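Probable dipeptidase (PDB 3B40) probably hydrolyses dipeptides as a metal-dependent TIM-barrel enzyme of the membrane dipeptidase (M19) family. Local coordinates at residues Asp51-Lys54 with Ala55-Arg59; Arg123-Met127 with Glu128-Ala132. The protein carries 11 engineered substitutions. All coordinates share one frame; numbering follows the deposited sequence.

Contact 1: residues Asp51-Lys54 with Ala55-Arg59; sequences DLVK and AGRGR
Lys54 and Arg57 run side by side from one flank of the short helix 52-58, pointing the same way, and the closest approach between their side chains is Lys54 CG to Arg57 NH2 at 3.5 Å. The aliphatic part of the lysine thus lies against the guanidinium, and Lys54 CA sits over one of its faces. The arginine chain folds back at chi3 (-71°), which turns the guanidinium toward the start of the helix. The two charged ends stay apart, Lys54 NZ to Arg57 NH2 being 5.1 Å. Both are drawn to the same acid: Asp45, from the preceding loop, makes a salt bridge to each.

Behind this pair stands the N-cap. Asp51 OD1 takes Lys54 N in a nearly straight bond (2.7 Å, 167°), met almost along its C-O axis, while Asp51 OD2 offers its syn lone pair to Lys54 NZ at 2.6 Å. One carboxylate therefore caps the helix and anchors the lysine that bends back to it at chi4 (70°); Gly46 adds its carbonyl to Lys54 NZ and its N-H to Asp51 OD2. Four helical backbone bonds follow, from Ala55 N to Asp51 O through to Gly58 N to Lys54 O. Arg59, with positive phi, then closes the helix in a Schellman motif, with Leu60 N returning to Ala55 O.

Helix 52-58 is the crossover of the beta-alpha-beta unit between parallel strands 25-29 and 62-68. Leu52 and Ala55 rest on Phe131 of strand 131-138, and the Lys54 side chain touches the loop at Asp371-Ser373.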
loop_
_atom_site.group_PDB
_atom_site.type_symbol
_atom_site.label_atom_id
_atom_site.label_comp_id
_atom_site.label_asym_id
_atom_site.label_seq_id
_atom_site.Cartn_x
_atom_site.Cartn_y
_atom_site.Cartn_z
ATOM N N ASP A 51 -15.009 -0.876 -7.332
ATOM C CA ASP A 51 -16.426 -0.531 -7.061
ATOM C C ASP A 51 -17.162 -1.803 -6.675
ATOM O O ASP A 51 -16.572 -2.871 -6.717
ATOM C CB ASP A 51 -17.082 0.165 -8.260
ATOM C CG ASP A 51 -16.830 -0.564 -9.566
ATOM O OD1 ASP A 51 -17.358 -1.704 -9.737
ATOM O OD2 ASP A 51 -16.133 0.022 -10.440
ATOM N N LEU A 52 -18.441 -1.704 -6.294
ATOM C CA LEU A 52 -19.147 -2.897 -5.830
ATOM C C LEU A 52 -19.415 -3.916 -6.947
ATOM O O LEU A 52 -19.461 -5.110 -6.707
ATOM C CB LEU A 52 -20.413 -2.537 -5.047
ATOM C CG LEU A 52 -20.256 -1.717 -3.751
ATOM C CD1 LEU A 52 -21.637 -1.307 -3.223
ATOM C CD2 LEU A 52 -19.475 -2.439 -2.671
ATOM N N VAL A 53 -19.576 -3.422 -8.168
ATOM C CA VAL A 53 -19.743 -4.264 -9.356
ATOM C C VAL A 53 -18.493 -5.092 -9.679
ATOM O O VAL A 53 -18.571 -6.328 -9.842
ATOM C CB VAL A 53 -20.156 -3.415 -10.595
ATOM C CG1 VAL A 53 -20.279 -4.309 -11.858
ATOM C CG2 VAL A 53 -21.490 -2.686 -10.326
ATOM N N LYS A 54 -17.333 -4.426 -9.756
ATOM C CA LYS A 54 -16.079 -5.137 -10.063
ATOM C C LYS A 54 -15.796 -6.164 -8.959
ATOM O O LYS A 54 -15.421 -7.284 -9.253
ATOM C CB LYS A 54 -14.900 -4.174 -10.241
ATOM C CG LYS A 54 -14.986 -3.262 -11.473
ATOM C CD LYS A 54 -13.801 -2.299 -11.516
ATOM C CE LYS A 54 -13.801 -1.438 -12.747
ATOM N NZ LYS A 54 -14.923 -0.461 -12.641
ATOM N N ALA A 55 -16.039 -5.792 -7.698
ATOM C CA ALA A 55 -15.722 -6.662 -6.559
ATOM C C ALA A 55 -16.601 -7.886 -6.492
ATOM O O ALA A 55 -16.116 -8.965 -6.152
ATOM C CB ALA A 55 -15.770 -5.888 -5.223
ATOM N N GLY A 56 -17.893 -7.709 -6.800
ATOM C CA GLY A 56 -18.836 -8.824 -6.898
ATOM C C GLY A 56 -18.455 -9.809 -7.991
ATOM O O GLY A 56 -18.548 -11.014 -7.799
ATOM N N ARG A 57 -18.039 -9.277 -9.139
ATOM C CA ARG A 57 -17.598 -10.066 -10.291
ATOM C C ARG A 57 -16.356 -10.894 -9.966
ATOM O O ARG A 57 -16.273 -12.073 -10.329
ATOM C CB ARG A 57 -17.233 -9.147 -11.455
ATOM C CG ARG A 57 -18.117 -9.279 -12.682
ATOM C CD ARG A 57 -17.448 -8.621 -13.889
ATOM N NE ARG A 57 -17.415 -7.162 -13.799
ATOM C CZ ARG A 57 -16.397 -6.407 -14.227
ATOM N NH1 ARG A 57 -15.316 -6.956 -14.765
ATOM N NH2 ARG A 57 -16.455 -5.094 -14.122
ATOM N N GLY A 58 -15.375 -10.261 -9.326
ATOM C CA GLY A 58 -14.148 -10.940 -8.985
ATOM C C GLY A 58 -14.320 -11.798 -7.763
ATOM O O GLY A 58 -13.510 -12.680 -7.534
ATOM N N ARG A 59 -15.358 -11.534 -6.955
ATOM C CA ARG A 59 -15.518 -12.215 -5.647
ATOM C C ARG A 59 -14.499 -11.749 -4.594
ATOM O O ARG A 59 -14.130 -12.521 -3.719
ATOM C CB ARG A 59 -15.447 -13.762 -5.767
ATOM C CG ARG A 59 -16.389 -14.408 -6.795
ATOM C CD ARG A 59 -17.860 -14.114 -6.494
ATOM N NE ARG A 59 -18.276 -14.492 -5.134
ATOM C CZ ARG A 59 -18.878 -15.642 -4.802
ATOM N NH1 ARG A 59 -19.211 -15.847 -3.539
ATOM N NH2 ARG A 59 -19.184 -16.578 -5.718
#

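Contact 2: residues Arg123-Met127 with Glu128-Ala132; sequences RRLAM and EGKFA
Arg124 sends CG straight out opposite its backbone nitrogen (chi1 -177°) and then bends at chi3 (51°), which lays the guanidinium alongside Glu128, one helical turn further on. Glu128, extended beyond CG, points the same way, and Arg124 NH1 reaches its OE2 at 3.1 Å in a salt bridge. The fit is lopsided: OE2 lies at the guanidinium edge, close to that group's plane, yet the nitrogen approaches from above the carboxylate plane, the two planes being 54° apart. The other oxygen, Glu128 OE1, is met by Lys130 NZ at 2.6 Å, on its anti side but tilted well out of the carboxylate plane. The two cationic ends, Arg124 NH1 and Lys130 NZ, stay 6.1 Å apart, and the shared carboxylate probably offsets their repulsion.

Beneath this polar surface Leu125 takes the apolar share. Its CD2 packs on Lys130 CD at 3.7 Å, the two side chains crossing at about a right angle, and its CD1 meets Ala132 CB at 3.8 Å, so the two methyls reach different residues of the segment that follows the turn.

The backbone turns sharply here. Glu128 N still bonds to Arg124 O as in a helix, but Gly129 has positive phi; its N makes a weak bond to Ala126 O at 3.1 Å, and Lys130 N returns to Leu125 O at 2.9 Å. This Schellman motif turns helix 119-127 into strand 131-138, which lies between 62-68 and 160-162 in the parallel sheet, consistent with the TIM-barrel clan; strand 113-115 is a short extra partner of the same strand.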
loop_
_atom_site.group_PDB
_atom_site.type_symbol
_atom_site.label_atom_id
_atom_site.label_comp_id
_atom_site.label_asym_id
_atom_site.label_seq_id
_atom_site.Cartn_x
_atom_site.Cartn_y
_atom_site.Cartn_z
ATOM N N ARG A 123 -15.011 -11.893 8.721
ATOM C CA ARG A 123 -15.560 -13.211 8.348
ATOM C C ARG A 123 -17.092 -13.202 8.306
ATOM O O ARG A 123 -17.695 -13.735 7.378
ATOM C CB ARG A 123 -15.045 -14.324 9.270
ATOM C CG ARG A 123 -13.561 -14.640 9.071
ATOM C CD ARG A 123 -13.117 -15.914 9.765
ATOM N NE ARG A 123 -11.938 -15.625 10.569
ATOM C CZ ARG A 123 -10.670 -15.823 10.202
ATOM N NH1 ARG A 123 -10.366 -16.387 9.024
ATOM N NH2 ARG A 123 -9.699 -15.479 11.051
ATOM N N ARG A 124 -17.700 -12.579 9.312
ATOM C CA ARG A 124 -19.149 -12.359 9.362
ATOM C C ARG A 124 -19.686 -11.585 8.162
ATOM O O ARG A 124 -20.622 -12.046 7.486
ATOM C CB ARG A 124 -19.527 -11.643 10.663
ATOM C CG ARG A 124 -21.017 -11.437 10.843
ATOM C CD ARG A 124 -21.304 -10.693 12.135
ATOM N NE ARG A 124 -20.522 -9.454 12.276
ATOM C CZ ARG A 124 -20.836 -8.292 11.697
ATOM N NH1 ARG A 124 -21.915 -8.188 10.931
ATOM N NH2 ARG A 124 -20.076 -7.226 11.891
ATOM N N LEU A 125 -19.119 -10.402 7.897
ATOM C CA LEU A 125 -19.559 -9.572 6.762
ATOM C C LEU A 125 -19.446 -10.353 5.470
ATOM O O LEU A 125 -20.353 -10.318 4.630
ATOM C CB LEU A 125 -18.762 -8.254 6.659
ATOM C CG LEU A 125 -18.960 -7.154 7.713
ATOM C CD1 LEU A 125 -17.782 -6.134 7.676
ATOM C CD2 LEU A 125 -20.302 -6.465 7.526
ATOM N N ALA A 126 -18.341 -11.068 5.317
ATOM C CA ALA A 126 -18.134 -11.923 4.151
ATOM C C ALA A 126 -19.245 -12.968 3.962
ATOM O O ALA A 126 -19.687 -13.196 2.838
ATOM C CB ALA A 126 -16.793 -12.611 4.239
ATOM N N MET A 127 -19.662 -13.609 5.056
ATOM C CA MET A 127 -20.738 -14.622 5.044
ATOM C C MET A 127 -22.086 -14.003 4.666
ATOM O O MET A 127 -22.884 -14.606 3.933
ATOM C CB MET A 127 -20.838 -15.299 6.428
ATOM C CG MET A 127 -22.101 -16.139 6.668
ATOM S SD MET A 127 -22.112 -16.906 8.309
ATOM C CE MET A 127 -20.645 -17.905 8.205
ATOM N N GLU A 128 -22.337 -12.811 5.186
ATOM C CA GLU A 128 -23.535 -12.026 4.879
ATOM C C GLU A 128 -23.550 -11.504 3.442
ATOM O O GLU A 128 -24.549 -10.914 2.999
ATOM C CB GLU A 128 -23.620 -10.834 5.838
ATOM C CG GLU A 128 -23.904 -11.181 7.280
ATOM C CD GLU A 128 -23.869 -9.960 8.208
ATOM O OE1 GLU A 128 -23.936 -8.811 7.714
ATOM O OE2 GLU A 128 -23.783 -10.132 9.444
ATOM N N GLY A 129 -22.443 -11.677 2.724
ATOM C CA GLY A 129 -22.328 -11.178 1.356
ATOM C C GLY A 129 -22.119 -9.672 1.244
ATOM O O GLY A 129 -22.465 -9.050 0.222
ATOM N N LYS A 130 -21.572 -9.074 2.292
ATOM C CA LYS A 130 -21.269 -7.646 2.267
ATOM C C LYS A 130 -19.760 -7.459 2.060
ATOM O O LYS A 130 -18.966 -8.134 2.700
ATOM C CB LYS A 130 -21.672 -6.975 3.589
ATOM C CG LYS A 130 -23.156 -7.025 3.957
ATOM C CD LYS A 130 -23.331 -6.478 5.360
ATOM C CE LYS A 130 -24.782 -6.251 5.734
ATOM N NZ LYS A 130 -25.432 -7.511 6.054
ATOM N N PHE A 131 -19.377 -6.556 1.166
ATOM C CA PHE A 131 -17.976 -6.195 0.991
ATOM C C PHE A 131 -17.459 -5.646 2.319
ATOM O O PHE A 131 -18.046 -4.731 2.902
ATOM C CB PHE A 131 -17.834 -5.137 -0.093
ATOM C CG PHE A 131 -16.406 -4.760 -0.409
ATOM C CD1 PHE A 131 -15.616 -5.577 -1.219
ATOM C CD2 PHE A 131 -15.860 -3.566 0.075
ATOM C CE1 PHE A 131 -14.303 -5.207 -1.546
ATOM C CE2 PHE A 131 -14.538 -3.196 -0.242
ATOM C CZ PHE A 131 -13.768 -4.028 -1.039
ATOM N N ALA A 132 -16.349 -6.207 2.781
ATOM C CA ALA A 132 -15.795 -5.850 4.091
ATOM C C ALA A 132 -14.644 -4.849 3.981
ATOM O O ALA A 132 -13.532 -5.163 3.514
ATOM C CB ALA A 132 -15.368 -7.087 4.844
#

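How the contacts relate
Contact 1 precedes contact 2 along the chain, and their centres are 13 Å apart. They meet at Phe131, whose CE1 packs on Ala55 CB at 4.0 Å and whose CB lies 4.1 Å from Leu52 CD2; the bond to CB points away from segment 123-127, and the ring packs on helix 52-58. The strands following the two helices, 62-68 and 131-138, are parallel neighbours, and Ala132 shares backbone hydrogen bonds with Ser61 and Ala63. Both helix ends lead into the N-terminal ends of their strands, whereas TIM-barrel active sites lie at the C-terminal ends, so these turns are probably at the far end of the barrel from the active site. Neither contact includes a residue of the observed calcium or cadmium sites.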